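Local coordinates for NAD-dependent L-serine dehydrogenase (Pseudomonas aeruginosa, PDB 3OBB), which oxidises L-serine and methyl-L-serine with NAD+ as the electron acceptor, working as a homotetramer that is possibly involved in serine catabolism, at residues L76-D81 with A104-A109; A110-G115 with G140-A145; A181-G186 with G213-L218; I207-S212 with A217-N222. All coordinates share one frame; numbering follows the deposited sequence.

Interaction 1 (L76-D81 with A104-A109); sequences LYLDDD and ARKIHA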
loop_
_atom_site.group_PDB
_atom_site.type_symbol
_atom_site.label_atom_id
_atom_site.label_comp_id
_atom_site.label_asym_id
_atom_site.label_seq_id
_atom_site.Cartn_x
_atom_site.Cartn_y
_atom_site.Cartn_z
ATOM N N LEU A 76 10.930 -32.700 9.622
ATOM C CA LEU A 76 10.508 -33.869 10.392
ATOM C C LEU A 76 10.185 -35.055 9.493
ATOM O O LEU A 76 10.665 -36.158 9.736
ATOM C CB LEU A 76 9.285 -33.552 11.248
ATOM C CG LEU A 76 8.679 -34.684 12.080
ATOM C CD1 LEU A 76 9.503 -34.902 13.324
ATOM C CD2 LEU A 76 7.243 -34.368 12.452
ATOM N N TYR A 77 9.374 -34.822 8.463
ATOM C CA TYR A 77 8.882 -35.887 7.588
ATOM C C TYR A 77 9.859 -36.358 6.516
ATOM O O TYR A 77 9.751 -37.484 6.062
ATOM C CB TYR A 77 7.614 -35.436 6.861
ATOM C CG TYR A 77 6.331 -35.632 7.617
ATOM C CD1 TYR A 77 5.720 -34.559 8.257
ATOM C CD2 TYR A 77 5.703 -36.875 7.660
ATOM C CE1 TYR A 77 4.528 -34.718 8.939
ATOM C CE2 TYR A 77 4.512 -37.050 8.337
ATOM C CZ TYR A 77 3.923 -35.953 8.978
ATOM O OH TYR A 77 2.746 -36.092 9.672
ATOM N N LEU A 78 10.781 -35.486 6.109
ATOM C CA LEU A 78 11.534 -35.650 4.864
ATOM C C LEU A 78 13.022 -35.995 4.999
ATOM O O LEU A 78 13.607 -36.605 4.090
ATOM C CB LEU A 78 11.395 -34.389 3.998
ATOM C CG LEU A 78 10.085 -34.151 3.242
ATOM C CD1 LEU A 78 10.236 -33.024 2.231
ATOM C CD2 LEU A 78 9.664 -35.407 2.515
ATOM N N ASP A 79 13.624 -35.623 6.124
ATOM C CA ASP A 79 15.087 -35.547 6.243
ATOM C C ASP A 79 15.937 -36.796 5.979
ATOM O O ASP A 79 17.168 -36.688 6.007
ATOM C CB ASP A 79 15.491 -34.919 7.584
ATOM C CG ASP A 79 15.470 -33.392 7.549
ATOM O OD1 ASP A 79 14.921 -32.812 6.583
ATOM O OD2 ASP A 79 16.001 -32.775 8.502
ATOM N N ASP A 80 15.312 -37.954 5.724
ATOM C CA ASP A 80 16.032 -39.193 5.284
ATOM C C ASP A 80 16.387 -40.163 6.425
ATOM O O ASP A 80 17.300 -40.978 6.303
ATOM C CB ASP A 80 17.306 -38.846 4.489
ATOM C CG ASP A 80 17.613 -39.853 3.400
ATOM O OD1 ASP A 80 18.535 -40.683 3.583
ATOM O OD2 ASP A 80 16.925 -39.804 2.356
ATOM N N ASP A 81 15.634 -40.057 7.519
ATOM C CA ASP A 81 15.863 -40.767 8.774
ATOM C C ASP A 81 14.561 -40.631 9.591
ATOM O O ASP A 81 14.530 -40.043 10.685
ATOM C CB ASP A 81 17.053 -40.141 9.513
ATOM C CG ASP A 81 17.129 -38.621 9.324
ATOM O OD1 ASP A 81 16.625 -37.875 10.188
ATOM O OD2 ASP A 81 17.682 -38.174 8.303
ATOM N N ALA A 104 4.093 -28.434 1.214
ATOM C CA ALA A 104 3.104 -29.526 1.263
ATOM C C ALA A 104 3.151 -30.471 0.060
ATOM O O ALA A 104 2.911 -31.671 0.205
ATOM C CB ALA A 104 1.709 -28.974 1.401
ATOM N N ARG A 105 3.392 -29.931 -1.130
ATOM C CA ARG A 105 3.515 -30.766 -2.332
ATOM C C ARG A 105 4.756 -31.648 -2.255
ATOM O O ARG A 105 4.726 -32.827 -2.630
ATOM C CB ARG A 105 3.592 -29.913 -3.603
ATOM C CG ARG A 105 2.276 -29.290 -3.974
ATOM C CD ARG A 105 2.355 -28.454 -5.229
ATOM N NE ARG A 105 1.393 -27.375 -5.050
ATOM C CZ ARG A 105 1.691 -26.083 -4.978
ATOM N NH1 ARG A 105 2.936 -25.653 -5.145
ATOM N NH2 ARG A 105 0.711 -25.219 -4.798
ATOM N N LYS A 106 5.848 -31.045 -1.799
ATOM C CA LYS A 106 7.115 -31.727 -1.584
ATOM C C LYS A 106 6.933 -32.927 -0.645
ATOM O O LYS A 106 7.348 -34.048 -0.977
ATOM C CB LYS A 106 8.135 -30.724 -1.040
ATOM C CG LYS A 106 9.534 -31.222 -0.978
ATOM C CD LYS A 106 10.499 -30.273 -1.706
ATOM C CE LYS A 106 11.923 -30.458 -1.175
ATOM N NZ LYS A 106 11.942 -30.250 0.323
ATOM N N ILE A 107 6.304 -32.704 0.511
ATOM C CA ILE A 107 5.965 -33.807 1.407
ATOM C C ILE A 107 5.007 -34.786 0.720
ATOM O O ILE A 107 5.211 -35.988 0.818
ATOM C CB ILE A 107 5.391 -33.339 2.790
ATOM C CG1 ILE A 107 6.417 -32.472 3.529
ATOM C CG2 ILE A 107 5.095 -34.528 3.681
ATOM C CD1 ILE A 107 5.805 -31.436 4.488
ATOM N N HIS A 108 3.974 -34.283 0.032
ATOM C CA HIS A 108 3.012 -35.168 -0.663
ATOM C C HIS A 108 3.693 -36.166 -1.611
ATOM O O HIS A 108 3.367 -37.359 -1.617
ATOM C CB HIS A 108 1.980 -34.368 -1.463
ATOM C CG HIS A 108 0.684 -34.137 -0.741
ATOM N ND1 HIS A 108 -0.273 -35.117 -0.600
ATOM C CD2 HIS A 108 0.165 -33.025 -0.173
ATOM C CE1 HIS A 108 -1.320 -34.625 0.030
ATOM N NE2 HIS A 108 -1.080 -33.356 0.304
ATOM N N ALA A 109 4.632 -35.658 -2.410
ATOM C CA ALA A 109 5.332 -36.445 -3.418
ATOM C C ALA A 109 6.220 -37.491 -2.780
ATOM O O ALA A 109 6.306 -38.636 -3.268
ATOM C CB ALA A 109 6.163 -35.533 -4.350
#

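Interaction 2 (A110-G115 with G140-A145); sequences AARERG and GGDAEA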
loop_
_atom_site.group_PDB
_atom_site.type_symbol
_atom_site.label_atom_id
_atom_site.label_comp_id
_atom_site.label_asym_id
_atom_site.label_seq_id
_atom_site.Cartn_x
_atom_site.Cartn_y
_atom_site.Cartn_z
ATOM N N ALA A 110 6.906 -37.108 -1.706
ATOM C CA ALA A 110 7.743 -38.070 -1.009
ATOM C C ALA A 110 6.855 -39.170 -0.419
ATOM O O ALA A 110 7.174 -40.345 -0.552
ATOM C CB ALA A 110 8.605 -37.402 0.042
ATOM N N ALA A 111 5.716 -38.790 0.170
ATOM C CA ALA A 111 4.744 -39.772 0.663
ATOM C C ALA A 111 4.273 -40.747 -0.422
ATOM O O ALA A 111 4.206 -41.952 -0.172
ATOM C CB ALA A 111 3.570 -39.093 1.292
ATOM N N ARG A 112 3.954 -40.236 -1.615
ATOM C CA ARG A 112 3.560 -41.095 -2.739
ATOM C C ARG A 112 4.680 -42.008 -3.194
ATOM O O ARG A 112 4.456 -43.204 -3.397
ATOM C CB ARG A 112 3.086 -40.277 -3.943
ATOM C CG ARG A 112 1.688 -39.755 -3.796
ATOM C CD ARG A 112 1.299 -38.928 -5.005
ATOM N NE ARG A 112 0.137 -38.086 -4.727
ATOM C CZ ARG A 112 -1.118 -38.526 -4.772
ATOM N NH1 ARG A 112 -2.115 -37.695 -4.510
ATOM N NH2 ARG A 112 -1.375 -39.800 -5.074
ATOM N N GLU A 113 5.873 -41.430 -3.364
ATOM C CA GLU A 113 7.084 -42.149 -3.800
ATOM C C GLU A 113 7.363 -43.389 -2.933
ATOM O O GLU A 113 8.259 -44.182 -3.235
ATOM C CB GLU A 113 8.283 -41.185 -3.773
ATOM C CG GLU A 113 9.606 -41.734 -4.299
ATOM C CD GLU A 113 9.599 -41.982 -5.791
ATOM O OE1 GLU A 113 9.342 -41.025 -6.561
ATOM O OE2 GLU A 113 9.869 -43.138 -6.199
ATOM N N ARG A 114 6.547 -43.563 -1.894
ATOM C CA ARG A 114 6.764 -44.536 -0.836
ATOM C C ARG A 114 5.506 -45.424 -0.552
ATOM O O ARG A 114 5.391 -46.353 0.330
ATOM C CB ARG A 114 7.220 -43.748 0.418
ATOM C CG ARG A 114 7.335 -44.522 1.717
ATOM C CD ARG A 114 8.098 -43.699 2.754
ATOM N NE ARG A 114 9.547 -43.810 2.543
ATOM C CZ ARG A 114 10.334 -42.775 2.191
ATOM N NH1 ARG A 114 11.642 -43.029 2.004
ATOM N NH2 ARG A 114 9.823 -41.496 2.031
ATOM N N GLY A 115 4.374 -45.034 -1.228
ATOM C CA GLY A 115 3.123 -45.799 -1.114
ATOM C C GLY A 115 2.091 -45.321 -0.087
ATOM O O GLY A 115 1.134 -46.039 0.219
ATOM N N GLY A 140 -6.380 -31.014 0.706
ATOM C CA GLY A 140 -5.828 -31.385 -0.587
ATOM C C GLY A 140 -5.407 -32.846 -0.614
ATOM O O GLY A 140 -4.952 -33.372 0.398
ATOM N N GLY A 141 -5.556 -33.491 -1.777
ATOM C CA GLY A 141 -5.220 -34.910 -1.943
ATOM C C GLY A 141 -6.267 -35.728 -2.674
ATOM O O GLY A 141 -7.255 -35.190 -3.162
ATOM N N ASP A 142 -6.038 -37.043 -2.739
ATOM C CA ASP A 142 -6.922 -37.976 -3.451
ATOM C C ASP A 142 -8.244 -38.137 -2.716
ATOM O O ASP A 142 -8.270 -38.243 -1.489
ATOM C CB ASP A 142 -6.255 -39.353 -3.612
ATOM C CG ASP A 142 -4.976 -39.298 -4.432
ATOM O OD1 ASP A 142 -4.218 -40.297 -4.445
ATOM O OD2 ASP A 142 -4.718 -38.258 -5.076
ATOM N N ALA A 143 -9.328 -38.161 -3.490
ATOM C CA ALA A 143 -10.679 -38.396 -2.991
ATOM C C ALA A 143 -10.728 -39.669 -2.143
ATOM O O ALA A 143 -11.380 -39.700 -1.078
ATOM C CB ALA A 143 -11.640 -38.495 -4.174
ATOM N N GLU A 144 -10.033 -40.709 -2.636
ATOM C CA GLU A 144 -9.844 -41.972 -1.912
ATOM C C GLU A 144 -9.439 -41.708 -0.460
ATOM O O GLU A 144 -10.126 -42.119 0.476
ATOM C CB GLU A 144 -8.799 -42.851 -2.641
ATOM C CG GLU A 144 -8.114 -43.966 -1.805
ATOM C CD GLU A 144 -6.753 -43.559 -1.197
ATOM O OE1 GLU A 144 -6.419 -44.095 -0.077
ATOM O OE2 GLU A 144 -6.012 -42.712 -1.828
ATOM N N ALA A 145 -8.319 -41.003 -0.290
ATOM C CA ALA A 145 -7.726 -40.769 1.024
ATOM C C ALA A 145 -8.617 -39.893 1.918
ATOM O O ALA A 145 -8.692 -40.111 3.146
ATOM C CB ALA A 145 -6.323 -40.186 0.873
#

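Interaction 3 (A181-G186 with G213-L218); sequences AVLMIG and GGNWAL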
loop_
_atom_site.group_PDB
_atom_site.type_symbol
_atom_site.label_atom_id
_atom_site.label_comp_id
_atom_site.label_asym_id
_atom_site.label_seq_id
_atom_site.Cartn_x
_atom_site.Cartn_y
_atom_site.Cartn_z
ATOM N N ALA A 181 -7.120 -11.137 6.941
ATOM C CA ALA A 181 -6.270 -10.093 7.444
ATOM C C ALA A 181 -6.692 -8.790 6.806
ATOM O O ALA A 181 -6.798 -7.767 7.460
ATOM C CB ALA A 181 -4.783 -10.390 7.138
ATOM N N VAL A 182 -6.920 -8.829 5.501
ATOM C CA VAL A 182 -7.385 -7.659 4.752
ATOM C C VAL A 182 -8.719 -7.180 5.291
ATOM O O VAL A 182 -8.885 -5.976 5.522
ATOM C CB VAL A 182 -7.510 -8.034 3.282
ATOM C CG1 VAL A 182 -8.324 -7.004 2.483
ATOM C CG2 VAL A 182 -6.093 -8.309 2.713
ATOM N N LEU A 183 -9.684 -8.095 5.512
ATOM C CA LEU A 183 -10.970 -7.591 5.990
ATOM C C LEU A 183 -10.921 -7.071 7.420
ATOM O O LEU A 183 -11.688 -6.159 7.781
ATOM C CB LEU A 183 -12.137 -8.580 5.767
ATOM C CG LEU A 183 -12.078 -9.917 6.403
ATOM C CD1 LEU A 183 -12.636 -9.771 7.839
ATOM C CD2 LEU A 183 -12.896 -10.922 5.536
HETATM N N MSE A 184 -10.019 -7.641 8.208
HETATM C CA MSE A 184 -9.824 -7.196 9.587
HETATM C C MSE A 184 -9.192 -5.786 9.664
HETATM O O MSE A 184 -9.625 -4.909 10.437
HETATM C CB MSE A 184 -9.022 -8.217 10.418
HETATM C CG MSE A 184 -8.754 -7.747 11.852
HETATM SE SE MSE A 184 -10.408 -7.588 12.922
HETATM C CE MSE A 184 -10.800 -9.438 13.291
ATOM N N ILE A 185 -8.192 -5.534 8.843
ATOM C CA ILE A 185 -7.615 -4.182 8.851
ATOM C C ILE A 185 -8.592 -3.193 8.240
ATOM O O ILE A 185 -8.793 -2.094 8.772
ATOM C CB ILE A 185 -6.248 -4.146 8.142
ATOM C CG1 ILE A 185 -5.327 -5.174 8.806
ATOM C CG2 ILE A 185 -5.629 -2.731 8.239
ATOM C CD1 ILE A 185 -3.911 -5.199 8.224
ATOM N N GLY A 186 -9.219 -3.602 7.129
ATOM C CA GLY A 186 -10.278 -2.824 6.525
ATOM C C GLY A 186 -11.301 -2.433 7.587
ATOM O O GLY A 186 -11.656 -1.265 7.704
ATOM N N GLY A 213 -20.539 -3.373 3.222
ATOM C CA GLY A 213 -19.282 -3.508 3.953
ATOM C C GLY A 213 -19.226 -4.763 4.807
ATOM O O GLY A 213 -18.185 -5.051 5.427
ATOM N N GLY A 214 -20.302 -5.558 4.788
ATOM C CA GLY A 214 -20.404 -6.719 5.672
ATOM C C GLY A 214 -19.311 -7.765 5.504
ATOM O O GLY A 214 -18.890 -8.086 4.372
ATOM N N ASN A 215 -18.845 -8.312 6.625
ATOM C CA ASN A 215 -17.793 -9.326 6.581
ATOM C C ASN A 215 -17.714 -10.126 7.876
ATOM O O ASN A 215 -18.380 -9.807 8.900
ATOM C CB ASN A 215 -16.448 -8.690 6.221
ATOM C CG ASN A 215 -15.953 -7.767 7.303
ATOM O OD1 ASN A 215 -15.551 -8.224 8.350
ATOM N ND2 ASN A 215 -16.028 -6.466 7.075
ATOM N N TRP A 216 -16.921 -11.189 7.824
ATOM C CA TRP A 216 -16.749 -12.059 8.965
ATOM C C TRP A 216 -16.330 -11.310 10.250
ATOM O O TRP A 216 -16.872 -11.583 11.322
ATOM C CB TRP A 216 -15.716 -13.107 8.623
ATOM C CG TRP A 216 -15.579 -14.203 9.654
ATOM C CD1 TRP A 216 -16.331 -15.342 9.736
ATOM C CD2 TRP A 216 -14.588 -14.282 10.734
ATOM N NE1 TRP A 216 -15.848 -16.135 10.772
ATOM C CE2 TRP A 216 -14.792 -15.508 11.393
ATOM C CE3 TRP A 216 -13.550 -13.433 11.176
ATOM C CZ2 TRP A 216 -14.000 -15.919 12.494
ATOM C CZ3 TRP A 216 -12.763 -13.825 12.257
ATOM C CH2 TRP A 216 -12.984 -15.064 12.897
ATOM N N ALA A 217 -15.393 -10.362 10.148
ATOM C CA ALA A 217 -14.944 -9.648 11.341
ATOM C C ALA A 217 -16.128 -8.939 11.991
ATOM O O ALA A 217 -16.229 -8.916 13.209
ATOM C CB ALA A 217 -13.873 -8.646 11.023
ATOM N N LEU A 218 -16.989 -8.337 11.164
ATOM C CA LEU A 218 -18.118 -7.580 11.667
ATOM C C LEU A 218 -19.198 -8.508 12.236
ATOM O O LEU A 218 -19.960 -8.106 13.124
ATOM C CB LEU A 218 -18.710 -6.695 10.563
ATOM C CG LEU A 218 -17.979 -5.381 10.229
ATOM C CD1 LEU A 218 -18.515 -4.804 8.907
ATOM C CD2 LEU A 218 -18.068 -4.291 11.338
#

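Interaction 4 (I207-S212 with A217-N222); sequences IMRRSS and ALEVYN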
loop_
_atom_site.group_PDB
_atom_site.type_symbol
_atom_site.label_atom_id
_atom_site.label_comp_id
_atom_site.label_asym_id
_atom_site.label_seq_id
_atom_site.Cartn_x
_atom_site.Cartn_y
_atom_site.Cartn_z
ATOM N N ILE A 207 -24.484 -0.983 11.079
ATOM C CA ILE A 207 -24.800 -0.521 9.713
ATOM C C ILE A 207 -23.955 -1.261 8.680
ATOM O O ILE A 207 -24.478 -1.820 7.715
ATOM C CB ILE A 207 -24.641 1.020 9.589
ATOM C CG1 ILE A 207 -25.811 1.731 10.266
ATOM C CG2 ILE A 207 -24.583 1.475 8.151
ATOM C CD1 ILE A 207 -25.515 3.171 10.663
HETATM N N MSE A 208 -22.647 -1.317 8.925
HETATM C CA MSE A 208 -21.721 -1.924 7.969
HETATM C C MSE A 208 -21.904 -3.418 7.921
HETATM O O MSE A 208 -21.864 -3.998 6.824
HETATM C CB MSE A 208 -20.268 -1.552 8.262
HETATM C CG MSE A 208 -19.992 -0.077 8.110
HETATM SE SE MSE A 208 -18.113 0.345 8.050
HETATM C CE MSE A 208 -17.587 -0.431 9.789
ATOM N N ARG A 209 -22.132 -4.039 9.086
ATOM C CA ARG A 209 -22.308 -5.499 9.172
ATOM C C ARG A 209 -23.481 -5.932 8.318
ATOM O O ARG A 209 -23.459 -7.004 7.676
ATOM C CB ARG A 209 -22.517 -5.986 10.629
ATOM C CG ARG A 209 -23.007 -7.449 10.698
ATOM C CD ARG A 209 -23.228 -7.991 12.125
ATOM N NE ARG A 209 -24.199 -7.175 12.848
ATOM C CZ ARG A 209 -25.515 -7.344 12.794
ATOM N NH1 ARG A 209 -26.010 -8.360 12.076
ATOM N NH2 ARG A 209 -26.330 -6.500 13.487
ATOM N N ARG A 210 -24.510 -5.089 8.302
ATOM C CA ARG A 210 -25.761 -5.418 7.626
ATOM C C ARG A 210 -25.818 -4.888 6.178
ATOM O O ARG A 210 -26.832 -5.053 5.493
ATOM C CB ARG A 210 -26.935 -4.840 8.407
ATOM C CG ARG A 210 -27.252 -5.507 9.731
ATOM C CD ARG A 210 -28.769 -5.726 9.702
ATOM N NE ARG A 210 -29.410 -4.958 10.725
ATOM C CZ ARG A 210 -30.723 -4.843 10.896
ATOM N NH1 ARG A 210 -31.595 -5.424 10.068
ATOM N NH2 ARG A 210 -31.159 -4.118 11.920
ATOM N N SER A 211 -24.727 -4.275 5.726
ATOM C CA SER A 211 -24.672 -3.665 4.410
ATOM C C SER A 211 -23.523 -4.219 3.556
ATOM O O SER A 211 -22.952 -5.277 3.874
ATOM C CB SER A 211 -24.627 -2.136 4.528
ATOM O OG SER A 211 -25.686 -1.697 5.364
ATOM N N SER A 212 -23.204 -3.523 2.464
ATOM C CA SER A 212 -22.190 -4.023 1.506
ATOM C C SER A 212 -20.757 -4.039 2.090
ATOM O O SER A 212 -19.891 -4.690 1.548
ATOM C CB SER A 212 -22.263 -3.246 0.192
ATOM O OG SER A 212 -22.063 -1.870 0.449
ATOM N N ALA A 217 -15.393 -10.362 10.148
ATOM C CA ALA A 217 -14.944 -9.648 11.341
ATOM C C ALA A 217 -16.128 -8.939 11.991
ATOM O O ALA A 217 -16.229 -8.916 13.209
ATOM C CB ALA A 217 -13.873 -8.646 11.023
ATOM N N LEU A 218 -16.989 -8.337 11.164
ATOM C CA LEU A 218 -18.118 -7.580 11.667
ATOM C C LEU A 218 -19.198 -8.508 12.236
ATOM O O LEU A 218 -19.960 -8.106 13.124
ATOM C CB LEU A 218 -18.710 -6.695 10.563
ATOM C CG LEU A 218 -17.979 -5.381 10.229
ATOM C CD1 LEU A 218 -18.515 -4.804 8.907
ATOM C CD2 LEU A 218 -18.068 -4.291 11.338
ATOM N N GLU A 219 -19.260 -9.747 11.744
ATOM C CA GLU A 219 -20.295 -10.673 12.225
ATOM C C GLU A 219 -19.943 -11.222 13.597
ATOM O O GLU A 219 -20.811 -11.461 14.408
ATOM C CB GLU A 219 -20.486 -11.846 11.244
ATOM C CG GLU A 219 -21.082 -11.454 9.912
ATOM C CD GLU A 219 -22.581 -11.194 10.020
ATOM O OE1 GLU A 219 -23.106 -10.303 9.326
ATOM O OE2 GLU A 219 -23.253 -11.891 10.781
ATOM N N VAL A 220 -18.653 -11.429 13.851
ATOM C CA VAL A 220 -18.254 -12.385 14.867
ATOM C C VAL A 220 -16.998 -11.950 15.610
ATOM O O VAL A 220 -16.616 -12.559 16.598
ATOM C CB VAL A 220 -18.195 -13.799 14.149
ATOM C CG1 VAL A 220 -16.871 -14.548 14.269
ATOM C CG2 VAL A 220 -19.498 -14.658 14.408
ATOM N N TYR A 221 -16.360 -10.863 15.177
ATOM C CA TYR A 221 -15.019 -10.581 15.696
ATOM C C TYR A 221 -14.648 -9.102 15.557
ATOM O O TYR A 221 -13.615 -8.759 14.958
ATOM C CB TYR A 221 -14.033 -11.412 14.892
ATOM C CG TYR A 221 -12.892 -12.024 15.631
ATOM C CD1 TYR A 221 -12.860 -13.409 15.837
ATOM C CD2 TYR A 221 -11.810 -11.253 16.075
ATOM C CE1 TYR A 221 -11.823 -14.008 16.480
ATOM C CE2 TYR A 221 -10.745 -11.846 16.748
ATOM C CZ TYR A 221 -10.744 -13.236 16.922
ATOM O OH TYR A 221 -9.691 -13.873 17.548
ATOM N N ASN A 222 -15.488 -8.233 16.106
ATOM C CA ASN A 222 -15.337 -6.800 15.854
ATOM C C ASN A 222 -14.084 -6.252 16.553
ATOM O O ASN A 222 -13.900 -6.511 17.736
ATOM C CB ASN A 222 -16.617 -6.056 16.268
ATOM C CG ASN A 222 -16.575 -4.580 15.863
ATOM O OD1 ASN A 222 -15.727 -3.807 16.384
ATOM N ND2 ASN A 222 -17.426 -4.188 14.882
HETATM O O HOH W 1 -21.660 -9.047 7.685
#

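Interaction 1 (L76-D81 with A104-A109)
L78 lays its isobutyl group over the side chains of K106 and I107, which follow each other on helix 101-112. Its CD1 touches the aliphatic part of the lysine, 3.7 Å from K106 CG, while its branch point CG lies 4.0 Å from I107 CG1. CD2 comes within 4.2 Å of I107 CA, at the edge of contact. With CG anti to its own carbonyl carbon (chi1 -76°), L78 sends both methyls across to the neighbouring helix. I107 splits its branches between two partners: CG1 takes the leucine, and CG2 packs 4.2 Å from Y77 CB. The two helices, 70-78 and 101-112, belong to the Rossmann-type NAD-binding domain, where they flank the central sheet next to each other; Y77 rests on V93 and E95 of strand 92-95, and I107 on M118 of strand 117-124. The phenol of Y77 runs on past the isoleucine to a hydrogen bond between its OH and S65 OG. K106 bends at chi2 and chi4, which brings NZ back to 3.8 Å from L78 CD1, and the ammonium group forms its salt bridge with E74, one turn before L78 on helix 70-78.

Interaction 2 (A110-G115 with G140-A145)
An end-on arginine-carboxylate salt bridge joins the last turn of helix 101-112 to the residue just before helix 143-156, at the surface of the NAD-binding domain. R112 supplies both terminal nitrogens and D142 both carboxylate oxygens. NH1 of R112 donates to OD2 of D142 at 2.7 Å (N-H...O 161°), and NH2 of R112 to D142 OD1 at 3.0 Å. Each oxygen lies close to the guanidinium plane, but the carboxylate is turned 45° against it. The twist shows at the acceptors: OD1 is met on its syn side, OD2 from above the carboxylate plane. The chain of R112 is extended from CG to NE and reaches across to D142, the two CA atoms being 11.0 Å apart. A second carboxylate, D166, takes the NE of R112, so the guanidinium is held by two acids and its rotation is probably restricted. Just after R112 a Schellman motif ends the helix: G115, at positive phi, returns its N to R112 O at 2.8 Å, and the N of the following residue bonds A111 O. D142 stands at the N-cap position of helix 143-156, but its side chain makes no capping bond and turns to the arginine instead. The arrangement is thus an end-on arginine-aspartate bridge tying one helix's C-terminal end to the N-cap residue of another.

Interaction 3 (A181-G186 with G213-L218)
The start of helix 216-220 settles against the middle of the long helix 168-196, the backbones coming nearest at M184 and A217, whose CA atoms are 5.9 Å apart. At this close approach the methyl of A217 is what faces the long helix, and it takes two neighbours: L183 CD1 at 3.6 Å from A217 CB, and the selenomethionine methyl M184 CE at 3.9 Å from the same CB. The CB of M184 does not itself point at helix 216-220, but bends at chi2 and chi3 bring the tip round to the alanine. The CG of L183 sits between its backbone N and carbonyl carbon (chi1 60°), a position that carries CD1 across to N215 as well, 3.3 Å from N215 OD1. That oxygen is busy with the helix end: it accepts from L218 N at 3.2 Å, the donor standing above the carbonyl plane, and more weakly from A217 N. On the other side of the amide, N215 ND2 donates to the O of G213 at 3.1 Å and also to T187 OG1 on the long helix. The second subunit joins in, N176 of that copy bonding the N of G213 through its OD1 and its L179 packing on N215. The buried amide thus has partners at both ends, and the arrangement is that of an asparagine N-cap.

Interaction 4 (I207-S212 with A217-N222)
R209 faces helix 216-220 from the last turn of helix 201-209, and its side chain meets a different atom at almost every step. CB lies 3.9 Å from L218 CB, where the backbones also come nearest. CG, anti to the backbone N (chi1 167°), lies over one face of the E219 carboxylate, near its OE1 end, 3.2 Å from OE1. CD comes 3.4 Å from the carbonyl O of L218. A bend at chi3 then turns the chain, and the guanidinium ends with R210 CG off-centre over one of its faces. Despite the opposite charges this is no salt bridge: R209 NH1 stays 4.4 Å from E219 OE1, and the guanidinium and carboxylate planes stand 78° apart. The link between the two residues runs through water instead. One water donates to the carbonyl O of R209 and to OE1 of E219, so the glutamate, bent at chi2, reaches the end of the neighbouring helix by way of its backbone.

Next to these polar groups the contact is apolar. L218 sends CD1 to 3.8 Å from M208 CB, the two side chains crossing at about a right angle, and M208 itself also rests on M191 of helix 168-196. Two residues after R209, the OG of S211 donates to the carbonyl O of I207 at 2.6 Å and takes up a carbonyl at the end of helix 201-209. The arrangement is that of two consecutive short helices, 201-209 and 216-220, joined by a short connection containing G213 and G214 and packed on each other in the all-helical C-terminal domain of this family.

From the N terminus, interaction 1 closes the excursion from helix 70-78 through strand 92-95 to helix 101-112. Interaction 2 opens further along that same helix and closes the next one, through strands 117-124 and 135-140, so the two follow in series and touch where L78 meets A110. Both lie in the NAD-binding domain. Helix 168-196 then leads to the C-terminal domain, where interaction 3 brings the chain back from 213-218 onto that helix. Interaction 4 opens inside that loop and runs a little beyond it, the two sharing A217 and L218, and folds helix 201-209 against helix 216-220. The two pairs sit on opposite sides of the chain's centre, interactions 1 and 3 being about 36 Å apart between centres.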